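Local coordinates for oligopeptide-binding protein appA (Bacillus subtilis, PDB 1XOC) that binds oligopeptides as the substrate-binding component of an ABC permease that imports them, a system able to replace Opp in sporulation and genetic competence, at residues A[260-271]-A[481-492]; A[48-56]-A[182-190]. One frame throughout, in Å; residues are numbered along the deposited sequence.

Interaction 1 of 2, residues A[260-271]-A[481-492]; sequences TDLALSYVYIGW and QPYTFLYYPNNH. With ZN (zinc ion), chain E.
Tyr268 and Tyr483 stack face to face, ring centroids 3.9 Å apart and planes 15° from parallel. CD2 of Tyr268 lies over the centre of the Tyr483 ring. Tyr268 holds CG between its backbone N and carbonyl carbon (chi1 66°), which stands the ring up against its neighbour. The Tyr483 hydroxyl bonds to Trp419. Beside the stack, Phe485 makes an offset edge-to-face pair, its edge toward the Tyr266 ring, with CE2 of Phe485 3.8 Å from CE1 of Tyr266. With an alanine in place of Tyr483, Tyr268 would probably lose the partner over one ring face, and the Trp419 indole N-H its acceptor. On the opposite side of the sheet, Val267 sets CB over the Tyr487 ring, a CH-pi contact. There NE1 of Trp271 also gives a hydrogen bond of 2.9 Å to OG1 of Thr484, which lies in the indole plane. OG1 of Thr484 also hydrogen-bonds to OG1 of Thr288.

Packing is looser at the other end, where Thr260, Asp261, Leu262 and Asn490 reach solvent. Backbone bonds such as Asn491 N to Asp261 O (2.8 Å) do most of the joining. NE2 of His492 binds zinc at 2.0 Å together with Asp304.

The strands run antiparallel. Two residues, Leu486 and Tyr487, stand opposite the single Val267, the pattern of a classic beta bulge.

Interaction 2 of 2, residues A[48-56]-A[182-190]; sequences IENMLYSFL and PIGSGPFKF
Leu52, at the end of helix 43-52, is the main bump pressed into the bend of residues 182-190. Its two methyls part: CD1 lies 3.9 Å from CG of Pro182, while CD2 enters the hollow between Phe188 O and the backbone N and CB of Phe190. CG of Leu52 is anti to its carbonyl carbon (chi1 -65°), and the extended chi2 carries the fork into that hollow. Leu201 of strand 198-203 also touches Leu52.

Gly184 and Gly186 let the chain come close under the helix end. Their CA atoms approach so closely that a CB on either would clash, at Gly184 with Leu52 O and the Tyr53 ring, at Gly186 with the backbone of residues 51-53. Tyr53 lays CD1 3.5 Å from Gly184 CA, and its hydroxyl meets CB of Pro182 and bonds to Phe35 O.

This is a helix C-terminus met by the loop that leads into edge strand 188-194 of a four-stranded mixed sheet. Two carbonyls at the helix end are taken up there. Phe188 N bonds to Met51 O at 3.0 Å. Gly186 N bonds to Leu52 O at 2.8 Å, coming from above the carbonyl plane.

CD2 of the Phe188 ring rests obliquely against CB and CG of Met51. The Met51 chain bends at chi3 (-72°), and SD makes an oblique Met-aromatic contact, 4.9 Å from the ring centroid. Val217 and Leu201 also pack on both side chains. Between the glycines, OG of Ser185 shares a hydrogen bond of 2.8 Å with OG of Ser54. One water accepts from both Ser54 N and Ser185 N.

Both segments of interaction 2 precede those of interaction 1 in the sequence. Their centres are 28 Å apart and their nearest atoms about 13 Å, and they do not touch. Interaction 1 belongs to the large mixed sheet and lies nearer the middle of the molecule, its centre about 11 Å from the chain centre. Interaction 2 lies about 18 Å from it, beside the smaller four-stranded sheet. Interaction 1 reaches the bound peptide: Ala263, Ser265 and Pro489 pack on an aromatic side chain of the peptide, and Tyr487 on its backbone. The zinc at His492 is at the end of the same contact. Another zinc lies about 6 Å from the Lys189 side chain in interaction 2.

Interaction 1 of 2, residues A[260-271]-A[481-492]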
loop_
_atom_site.group_PDB
_atom_site.type_symbol
_atom_site.label_atom_id
_atom_site.label_comp_id
_atom_site.label_asym_id
_atom_site.label_seq_id
_atom_site.Cartn_x
_atom_site.Cartn_y
_atom_site.Cartn_z
ATOM N N THR A 260 8.828 17.840 1.374
ATOM C CA THR A 260 7.506 17.596 1.960
ATOM C C THR A 260 6.386 17.745 0.908
ATOM O O THR A 260 6.374 18.731 0.150
ATOM C CB THR A 260 7.220 18.603 3.090
ATOM O OG1 THR A 260 8.204 18.457 4.137
ATOM C CG2 THR A 260 5.850 18.384 3.656
ATOM N N ASP A 261 5.469 16.778 0.882
ATOM C CA ASP A 261 4.251 16.860 0.068
ATOM C C ASP A 261 3.251 15.802 0.488
ATOM O O ASP A 261 3.544 14.946 1.349
ATOM C CB ASP A 261 4.599 16.708 -1.427
ATOM C CG ASP A 261 3.773 17.598 -2.338
ATOM O OD1 ASP A 261 2.574 17.839 -2.056
ATOM O OD2 ASP A 261 4.369 18.109 -3.319
ATOM N N LEU A 262 2.042 15.892 -0.050
ATOM C CA LEU A 262 0.984 14.930 0.227
ATOM C C LEU A 262 1.364 13.538 -0.262
ATOM O O LEU A 262 1.929 13.396 -1.330
ATOM C CB LEU A 262 -0.324 15.372 -0.429
ATOM C CG LEU A 262 -1.615 14.631 -0.032
ATOM C CD1 LEU A 262 -1.971 14.686 1.448
ATOM C CD2 LEU A 262 -2.710 15.244 -0.887
ATOM N N ALA A 263 1.130 12.530 0.592
ATOM C CA ALA A 263 1.283 11.106 0.217
ATOM C C ALA A 263 0.053 10.558 -0.498
ATOM O O ALA A 263 -1.069 11.035 -0.271
ATOM C CB ALA A 263 1.545 10.265 1.446
ATOM N N LEU A 264 0.247 9.579 -1.390
ATOM C CA LEU A 264 -0.891 8.922 -2.060
ATOM C C LEU A 264 -1.439 7.815 -1.143
ATOM O O LEU A 264 -1.209 6.636 -1.357
ATOM C CB LEU A 264 -0.482 8.371 -3.441
ATOM C CG LEU A 264 -1.615 7.907 -4.343
ATOM C CD1 LEU A 264 -2.320 9.096 -4.953
ATOM C CD2 LEU A 264 -1.081 7.045 -5.457
ATOM N N SER A 265 -2.161 8.225 -0.115
ATOM C CA SER A 265 -2.431 7.345 1.018
ATOM C C SER A 265 -3.582 7.911 1.822
ATOM O O SER A 265 -3.904 9.113 1.736
ATOM C CB SER A 265 -1.199 7.270 1.894
ATOM O OG SER A 265 -1.474 6.585 3.096
ATOM N N TYR A 266 -4.198 7.038 2.626
ATOM C CA TYR A 266 -4.987 7.510 3.767
ATOM C C TYR A 266 -4.796 6.514 4.908
ATOM O O TYR A 266 -4.458 5.348 4.673
ATOM C CB TYR A 266 -6.478 7.766 3.441
ATOM C CG TYR A 266 -7.260 6.549 2.988
ATOM C CD1 TYR A 266 -7.732 5.594 3.903
ATOM C CD2 TYR A 266 -7.534 6.347 1.651
ATOM C CE1 TYR A 266 -8.445 4.489 3.471
ATOM C CE2 TYR A 266 -8.247 5.244 1.207
ATOM C CZ TYR A 266 -8.700 4.312 2.142
ATOM O OH TYR A 266 -9.406 3.211 1.702
ATOM N N VAL A 267 -5.051 7.009 6.110
ATOM C CA VAL A 267 -4.990 6.211 7.343
ATOM C C VAL A 267 -6.432 6.099 7.827
ATOM O O VAL A 267 -7.226 7.034 7.663
ATOM C CB VAL A 267 -4.043 6.873 8.364
ATOM C CG1 VAL A 267 -4.081 6.174 9.709
ATOM C CG2 VAL A 267 -2.610 6.883 7.797
ATOM N N TYR A 268 -6.759 4.959 8.422
ATOM C CA TYR A 268 -8.131 4.603 8.724
ATOM C C TYR A 268 -8.173 3.648 9.906
ATOM O O TYR A 268 -7.178 3.101 10.299
ATOM C CB TYR A 268 -8.787 3.952 7.505
ATOM C CG TYR A 268 -8.204 2.618 7.115
ATOM C CD1 TYR A 268 -7.106 2.532 6.300
ATOM C CD2 TYR A 268 -8.750 1.442 7.580
ATOM C CE1 TYR A 268 -6.585 1.320 5.952
ATOM C CE2 TYR A 268 -8.230 0.235 7.250
ATOM C CZ TYR A 268 -7.146 0.168 6.436
ATOM O OH TYR A 268 -6.619 -1.038 6.093
ATOM N N ILE A 269 -9.361 3.474 10.463
ATOM C CA ILE A 269 -9.642 2.348 11.328
ATOM C C ILE A 269 -10.479 1.342 10.586
ATOM O O ILE A 269 -11.548 1.660 10.111
ATOM C CB ILE A 269 -10.394 2.785 12.593
ATOM C CG1 ILE A 269 -9.665 3.921 13.292
ATOM C CG2 ILE A 269 -10.615 1.591 13.518
ATOM C CD1 ILE A 269 -10.440 4.528 14.431
ATOM N N GLY A 270 -9.965 0.128 10.500
ATOM C CA GLY A 270 -10.703 -0.964 9.913
ATOM C C GLY A 270 -11.501 -1.727 10.947
ATOM O O GLY A 270 -10.938 -2.270 11.867
ATOM N N TRP A 271 -12.814 -1.766 10.758
ATOM C CA TRP A 271 -13.714 -2.464 11.667
ATOM C C TRP A 271 -14.061 -3.844 11.097
ATOM O O TRP A 271 -14.754 -3.939 10.112
ATOM C CB TRP A 271 -15.003 -1.660 11.848
ATOM C CG TRP A 271 -14.839 -0.227 12.260
ATOM C CD1 TRP A 271 -15.140 0.867 11.527
ATOM C CD2 TRP A 271 -14.394 0.252 13.524
ATOM N NE1 TRP A 271 -14.874 2.006 12.238
ATOM C CE2 TRP A 271 -14.419 1.650 13.474
ATOM C CE3 TRP A 271 -13.968 -0.362 14.696
ATOM C CZ2 TRP A 271 -14.048 2.441 14.547
ATOM C CZ3 TRP A 271 -13.593 0.426 15.757
ATOM C CH2 TRP A 271 -13.637 1.808 15.678
ATOM N N GLN A 481 -19.577 3.255 6.172
ATOM C CA GLN A 481 -18.484 3.336 7.125
ATOM C C GLN A 481 -17.845 1.964 7.385
ATOM O O GLN A 481 -17.719 1.549 8.539
ATOM C CB GLN A 481 -18.941 3.958 8.445
ATOM C CG GLN A 481 -19.337 5.434 8.333
ATOM C CD GLN A 481 -18.147 6.344 8.094
ATOM O OE1 GLN A 481 -17.348 6.571 9.012
ATOM N NE2 GLN A 481 -18.040 6.897 6.883
ATOM N N PRO A 482 -17.380 1.278 6.320
ATOM C CA PRO A 482 -16.658 0.037 6.580
ATOM C C PRO A 482 -15.354 0.327 7.343
ATOM O O PRO A 482 -14.847 -0.529 8.088
ATOM C CB PRO A 482 -16.381 -0.495 5.185
ATOM C CG PRO A 482 -16.393 0.732 4.292
ATOM C CD PRO A 482 -17.438 1.603 4.880
ATOM N N TYR A 483 -14.836 1.536 7.133
ATOM C CA TYR A 483 -13.748 2.108 7.904
ATOM C C TYR A 483 -14.233 3.414 8.529
ATOM O O TYR A 483 -15.162 4.042 8.012
ATOM C CB TYR A 483 -12.571 2.533 7.012
ATOM C CG TYR A 483 -11.872 1.516 6.127
ATOM C CD1 TYR A 483 -11.957 0.151 6.328
ATOM C CD2 TYR A 483 -11.079 1.956 5.064
ATOM C CE1 TYR A 483 -11.257 -0.745 5.520
ATOM C CE2 TYR A 483 -10.373 1.061 4.245
ATOM C CZ TYR A 483 -10.454 -0.269 4.473
ATOM O OH TYR A 483 -9.759 -1.122 3.640
ATOM N N THR A 484 -13.564 3.822 9.611
ATOM C CA THR A 484 -13.500 5.214 10.003
ATOM C C THR A 484 -12.289 5.806 9.300
ATOM O O THR A 484 -11.144 5.442 9.578
ATOM C CB THR A 484 -13.408 5.396 11.541
ATOM O OG1 THR A 484 -14.610 4.909 12.118
ATOM C CG2 THR A 484 -13.251 6.793 11.913
ATOM N N PHE A 485 -12.534 6.719 8.382
ATOM C CA PHE A 485 -11.454 7.349 7.669
ATOM C C PHE A 485 -10.845 8.380 8.598
ATOM O O PHE A 485 -11.571 9.145 9.218
ATOM C CB PHE A 485 -11.981 7.964 6.359
ATOM C CG PHE A 485 -12.511 6.934 5.411
ATOM C CD1 PHE A 485 -13.878 6.636 5.382
ATOM C CD2 PHE A 485 -11.656 6.215 4.600
ATOM C CE1 PHE A 485 -14.371 5.637 4.542
ATOM C CE2 PHE A 485 -12.139 5.232 3.766
ATOM C CZ PHE A 485 -13.498 4.945 3.729
ATOM N N LEU A 486 -9.514 8.401 8.728
ATOM C CA LEU A 486 -8.864 9.282 9.696
ATOM C C LEU A 486 -8.231 10.509 9.047
ATOM O O LEU A 486 -8.658 11.621 9.317
ATOM C CB LEU A 486 -7.866 8.504 10.583
ATOM C CG LEU A 486 -8.432 7.458 11.578
ATOM C CD1 LEU A 486 -7.260 6.734 12.230
ATOM C CD2 LEU A 486 -9.382 8.055 12.603
ATOM N N TYR A 487 -7.214 10.332 8.212
ATOM C CA TYR A 487 -6.569 11.470 7.575
ATOM C C TYR A 487 -5.789 11.121 6.311
ATOM O O TYR A 487 -5.471 9.976 6.061
ATOM C CB TYR A 487 -5.659 12.219 8.542
ATOM C CG TYR A 487 -4.630 11.343 9.195
ATOM C CD1 TYR A 487 -4.948 10.621 10.314
ATOM C CD2 TYR A 487 -3.346 11.237 8.693
ATOM C CE1 TYR A 487 -4.049 9.815 10.912
ATOM C CE2 TYR A 487 -2.417 10.416 9.308
ATOM C CZ TYR A 487 -2.790 9.710 10.420
ATOM O OH TYR A 487 -1.913 8.881 11.075
ATOM N N TYR A 488 -5.490 12.151 5.529
ATOM C CA TYR A 488 -4.552 12.048 4.405
ATOM C C TYR A 488 -3.182 12.539 4.850
ATOM O O TYR A 488 -3.022 13.720 5.163
ATOM C CB TYR A 488 -5.043 12.913 3.239
ATOM C CG TYR A 488 -6.441 12.568 2.796
ATOM C CD1 TYR A 488 -6.749 11.308 2.318
ATOM C CD2 TYR A 488 -7.449 13.527 2.800
ATOM C CE1 TYR A 488 -8.045 10.982 1.916
ATOM C CE2 TYR A 488 -8.744 13.219 2.389
ATOM C CZ TYR A 488 -9.034 11.947 1.949
ATOM O OH TYR A 488 -10.329 11.652 1.556
ATOM N N PRO A 489 -2.199 11.637 4.949
ATOM C CA PRO A 489 -0.924 12.055 5.501
ATOM C C PRO A 489 -0.004 12.746 4.532
ATOM O O PRO A 489 -0.110 12.536 3.314
ATOM C CB PRO A 489 -0.276 10.738 5.847
ATOM C CG PRO A 489 -0.822 9.785 4.907
ATOM C CD PRO A 489 -2.211 10.195 4.654
ATOM N N ASN A 490 0.931 13.527 5.070
ATOM C CA ASN A 490 2.005 14.114 4.261
ATOM C C ASN A 490 3.307 13.360 4.535
ATOM O O ASN A 490 3.542 12.895 5.643
ATOM C CB ASN A 490 2.205 15.572 4.644
ATOM C CG ASN A 490 0.970 16.405 4.379
ATOM O OD1 ASN A 490 0.483 16.399 3.243
ATOM N ND2 ASN A 490 0.479 17.152 5.373
ATOM N N ASN A 491 4.134 13.251 3.513
ATOM C CA ASN A 491 5.483 12.744 3.669
ATOM C C ASN A 491 6.449 13.901 3.925
ATOM O O ASN A 491 6.327 14.983 3.312
ATOM C CB ASN A 491 5.933 12.038 2.418
ATOM C CG ASN A 491 5.248 10.730 2.190
ATOM O OD1 ASN A 491 4.979 9.992 3.125
ATOM N ND2 ASN A 491 4.969 10.423 0.931
ATOM N N HIS A 492 7.429 13.665 4.790
ATOM C CA HIS A 492 8.503 14.604 5.088
ATOM C C HIS A 492 9.823 13.879 4.912
ATOM O O HIS A 492 10.348 13.268 5.862
ATOM C CB HIS A 492 8.368 15.126 6.520
ATOM C CG HIS A 492 7.058 15.801 6.781
ATOM N ND1 HIS A 492 5.933 15.108 7.150
ATOM C CD2 HIS A 492 6.683 17.105 6.699
ATOM C CE1 HIS A 492 4.922 15.939 7.312
ATOM N NE2 HIS A 492 5.346 17.152 7.038
HETATM ZN ZN ZN E . 4.282 18.885 7.029
#

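Interaction 2 of 2, residues A[48-56]-A[182-190]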
loop_
_atom_site.group_PDB
_atom_site.type_symbol
_atom_site.label_atom_id
_atom_site.label_comp_id
_atom_site.label_asym_id
_atom_site.label_seq_id
_atom_site.Cartn_x
_atom_site.Cartn_y
_atom_site.Cartn_z
ATOM N N ILE A 48 11.494 -2.911 -1.714
ATOM C CA ILE A 48 12.657 -3.689 -2.117
ATOM C C ILE A 48 12.449 -4.252 -3.550
ATOM O O ILE A 48 13.380 -4.244 -4.376
ATOM C CB ILE A 48 12.921 -4.776 -1.109
ATOM C CG1 ILE A 48 13.089 -4.167 0.276
ATOM C CG2 ILE A 48 14.151 -5.591 -1.525
ATOM C CD1 ILE A 48 14.279 -3.316 0.454
ATOM N N GLU A 49 11.243 -4.763 -3.828
ATOM C CA GLU A 49 10.913 -5.280 -5.152
ATOM C C GLU A 49 11.202 -4.280 -6.272
ATOM O O GLU A 49 11.722 -4.640 -7.324
ATOM C CB GLU A 49 9.415 -5.651 -5.195
ATOM C CG GLU A 49 9.072 -6.868 -4.361
ATOM C CD GLU A 49 7.580 -7.049 -4.156
ATOM O OE1 GLU A 49 6.793 -6.261 -4.701
ATOM O OE2 GLU A 49 7.166 -7.993 -3.442
ATOM N N ASN A 50 10.898 -3.023 -6.014
ATOM C CA ASN A 50 11.105 -1.988 -7.042
ATOM C C ASN A 50 12.577 -1.671 -7.291
ATOM O O ASN A 50 12.901 -1.037 -8.310
ATOM C CB ASN A 50 10.260 -0.749 -6.755
ATOM C CG ASN A 50 8.829 -0.951 -7.209
ATOM O OD1 ASN A 50 8.036 -1.634 -6.560
ATOM N ND2 ASN A 50 8.526 -0.445 -8.373
ATOM N N MET A 51 13.470 -2.084 -6.392
ATOM C CA MET A 51 14.920 -1.980 -6.606
ATOM C C MET A 51 15.488 -3.222 -7.247
ATOM O O MET A 51 16.431 -3.146 -8.023
ATOM C CB MET A 51 15.657 -1.671 -5.293
ATOM C CG MET A 51 15.412 -0.251 -4.854
ATOM S SD MET A 51 16.345 0.291 -3.405
ATOM C CE MET A 51 15.507 -0.632 -2.136
ATOM N N LEU A 52 14.963 -4.395 -6.870
ATOM C CA LEU A 52 15.487 -5.681 -7.406
ATOM C C LEU A 52 15.047 -6.063 -8.816
ATOM O O LEU A 52 15.779 -6.779 -9.504
ATOM C CB LEU A 52 15.091 -6.860 -6.496
ATOM C CG LEU A 52 15.662 -6.920 -5.086
ATOM C CD1 LEU A 52 15.006 -7.958 -4.240
ATOM C CD2 LEU A 52 17.129 -7.147 -5.212
ATOM N N TYR A 53 13.814 -5.684 -9.201
ATOM C CA TYR A 53 13.163 -6.206 -10.389
ATOM C C TYR A 53 12.893 -5.105 -11.369
ATOM O O TYR A 53 12.976 -3.919 -11.025
ATOM C CB TYR A 53 11.834 -6.881 -10.002
ATOM C CG TYR A 53 12.021 -8.022 -9.051
ATOM C CD1 TYR A 53 12.691 -9.168 -9.461
ATOM C CD2 TYR A 53 11.487 -7.972 -7.792
ATOM C CE1 TYR A 53 12.892 -10.230 -8.601
ATOM C CE2 TYR A 53 11.674 -9.022 -6.931
ATOM C CZ TYR A 53 12.358 -10.134 -7.347
ATOM O OH TYR A 53 12.501 -11.190 -6.440
ATOM N N SER A 54 12.510 -5.520 -12.571
ATOM C CA SER A 54 11.996 -4.640 -13.596
ATOM C C SER A 54 10.512 -4.954 -13.864
ATOM O O SER A 54 10.023 -6.057 -13.588
ATOM C CB SER A 54 12.781 -4.792 -14.882
ATOM O OG SER A 54 14.154 -4.507 -14.701
ATOM N N PHE A 55 9.876 -3.964 -14.505
ATOM C CA PHE A 55 8.439 -3.919 -14.764
ATOM C C PHE A 55 8.237 -3.401 -16.184
ATOM O O PHE A 55 8.989 -2.554 -16.667
ATOM C CB PHE A 55 7.775 -2.958 -13.764
ATOM C CG PHE A 55 8.063 -3.337 -12.295
ATOM C CD1 PHE A 55 7.126 -4.012 -11.499
ATOM C CD2 PHE A 55 9.272 -2.987 -11.732
ATOM C CE1 PHE A 55 7.466 -4.371 -10.176
ATOM C CE2 PHE A 55 9.577 -3.370 -10.404
ATOM C CZ PHE A 55 8.685 -4.008 -9.676
ATOM N N LEU A 56 7.195 -3.889 -16.844
ATOM C CA LEU A 56 6.942 -3.487 -18.199
ATOM C C LEU A 56 6.728 -1.969 -18.301
ATOM O O LEU A 56 7.146 -1.313 -19.274
ATOM C CB LEU A 56 5.729 -4.235 -18.773
ATOM C CG LEU A 56 6.052 -5.701 -19.082
ATOM C CD1 LEU A 56 4.777 -6.473 -19.453
ATOM C CD2 LEU A 56 7.161 -5.877 -20.116
ATOM N N PRO A 182 16.915 -13.804 -4.181
ATOM C CA PRO A 182 16.181 -13.250 -5.313
ATOM C C PRO A 182 17.108 -12.863 -6.450
ATOM O O PRO A 182 18.213 -12.371 -6.213
ATOM C CB PRO A 182 15.509 -12.013 -4.711
ATOM C CG PRO A 182 16.424 -11.569 -3.664
ATOM C CD PRO A 182 16.946 -12.838 -3.065
ATOM N N ILE A 183 16.656 -13.084 -7.679
ATOM C CA ILE A 183 17.388 -12.711 -8.894
ATOM C C ILE A 183 16.411 -11.941 -9.765
ATOM O O ILE A 183 15.403 -12.486 -10.146
ATOM C CB ILE A 183 17.936 -13.944 -9.647
ATOM C CG1 ILE A 183 18.987 -14.680 -8.785
ATOM C CG2 ILE A 183 18.457 -13.546 -11.040
ATOM C CD1 ILE A 183 20.245 -13.919 -8.581
ATOM N N GLY A 184 16.722 -10.675 -10.059
ATOM C CA GLY A 184 15.887 -9.790 -10.840
ATOM C C GLY A 184 16.731 -9.119 -11.893
ATOM O O GLY A 184 17.915 -9.441 -12.075
ATOM N N SER A 185 16.119 -8.212 -12.642
ATOM C CA SER A 185 16.832 -7.437 -13.639
ATOM C C SER A 185 16.866 -5.952 -13.229
ATOM O O SER A 185 17.244 -5.102 -14.036
ATOM C CB SER A 185 16.201 -7.620 -15.017
ATOM O OG SER A 185 14.863 -7.152 -15.046
ATOM N N GLY A 186 16.546 -5.654 -11.956
ATOM C CA GLY A 186 16.430 -4.262 -11.547
ATOM C C GLY A 186 17.769 -3.641 -11.249
ATOM O O GLY A 186 18.824 -4.307 -11.347
ATOM N N PRO A 187 17.750 -2.363 -10.857
ATOM C CA PRO A 187 18.956 -1.575 -10.719
ATOM C C PRO A 187 19.869 -1.940 -9.580
ATOM O O PRO A 187 21.027 -1.509 -9.576
ATOM C CB PRO A 187 18.429 -0.145 -10.535
ATOM C CG PRO A 187 17.033 -0.298 -10.088
ATOM C CD PRO A 187 16.533 -1.565 -10.652
ATOM N N PHE A 188 19.364 -2.704 -8.603
ATOM C CA PHE A 188 20.176 -3.092 -7.447
ATOM C C PHE A 188 20.058 -4.598 -7.260
ATOM O O PHE A 188 18.996 -5.188 -7.469
ATOM C CB PHE A 188 19.740 -2.339 -6.184
ATOM C CG PHE A 188 20.018 -0.866 -6.250
ATOM C CD1 PHE A 188 21.241 -0.365 -5.824
ATOM C CD2 PHE A 188 19.083 0.019 -6.814
ATOM C CE1 PHE A 188 21.524 1.000 -5.908
ATOM C CE2 PHE A 188 19.366 1.387 -6.871
ATOM C CZ PHE A 188 20.566 1.866 -6.442
ATOM N N LYS A 189 21.159 -5.209 -6.858
ATOM C CA LYS A 189 21.250 -6.656 -6.597
ATOM C C LYS A 189 21.195 -6.958 -5.086
ATOM O O LYS A 189 21.667 -6.180 -4.276
ATOM C CB LYS A 189 22.589 -7.199 -7.088
ATOM C CG LYS A 189 22.965 -6.940 -8.483
ATOM C CD LYS A 189 24.377 -7.526 -8.751
ATOM C CE LYS A 189 25.448 -6.842 -7.892
ATOM N NZ LYS A 189 26.866 -6.923 -8.395
ATOM N N PHE A 190 20.612 -8.089 -4.730
ATOM C CA PHE A 190 20.567 -8.524 -3.340
ATOM C C PHE A 190 21.936 -8.922 -2.824
ATOM O O PHE A 190 22.618 -9.713 -3.451
ATOM C CB PHE A 190 19.573 -9.696 -3.214
ATOM C CG PHE A 190 19.416 -10.234 -1.821
ATOM C CD1 PHE A 190 18.461 -9.705 -0.965
ATOM C CD2 PHE A 190 20.238 -11.253 -1.366
ATOM C CE1 PHE A 190 18.310 -10.233 0.332
ATOM C CE2 PHE A 190 20.099 -11.777 -0.072
ATOM C CZ PHE A 190 19.133 -11.252 0.772
HETATM O O HOH W 1 13.116 -8.330 -13.113
#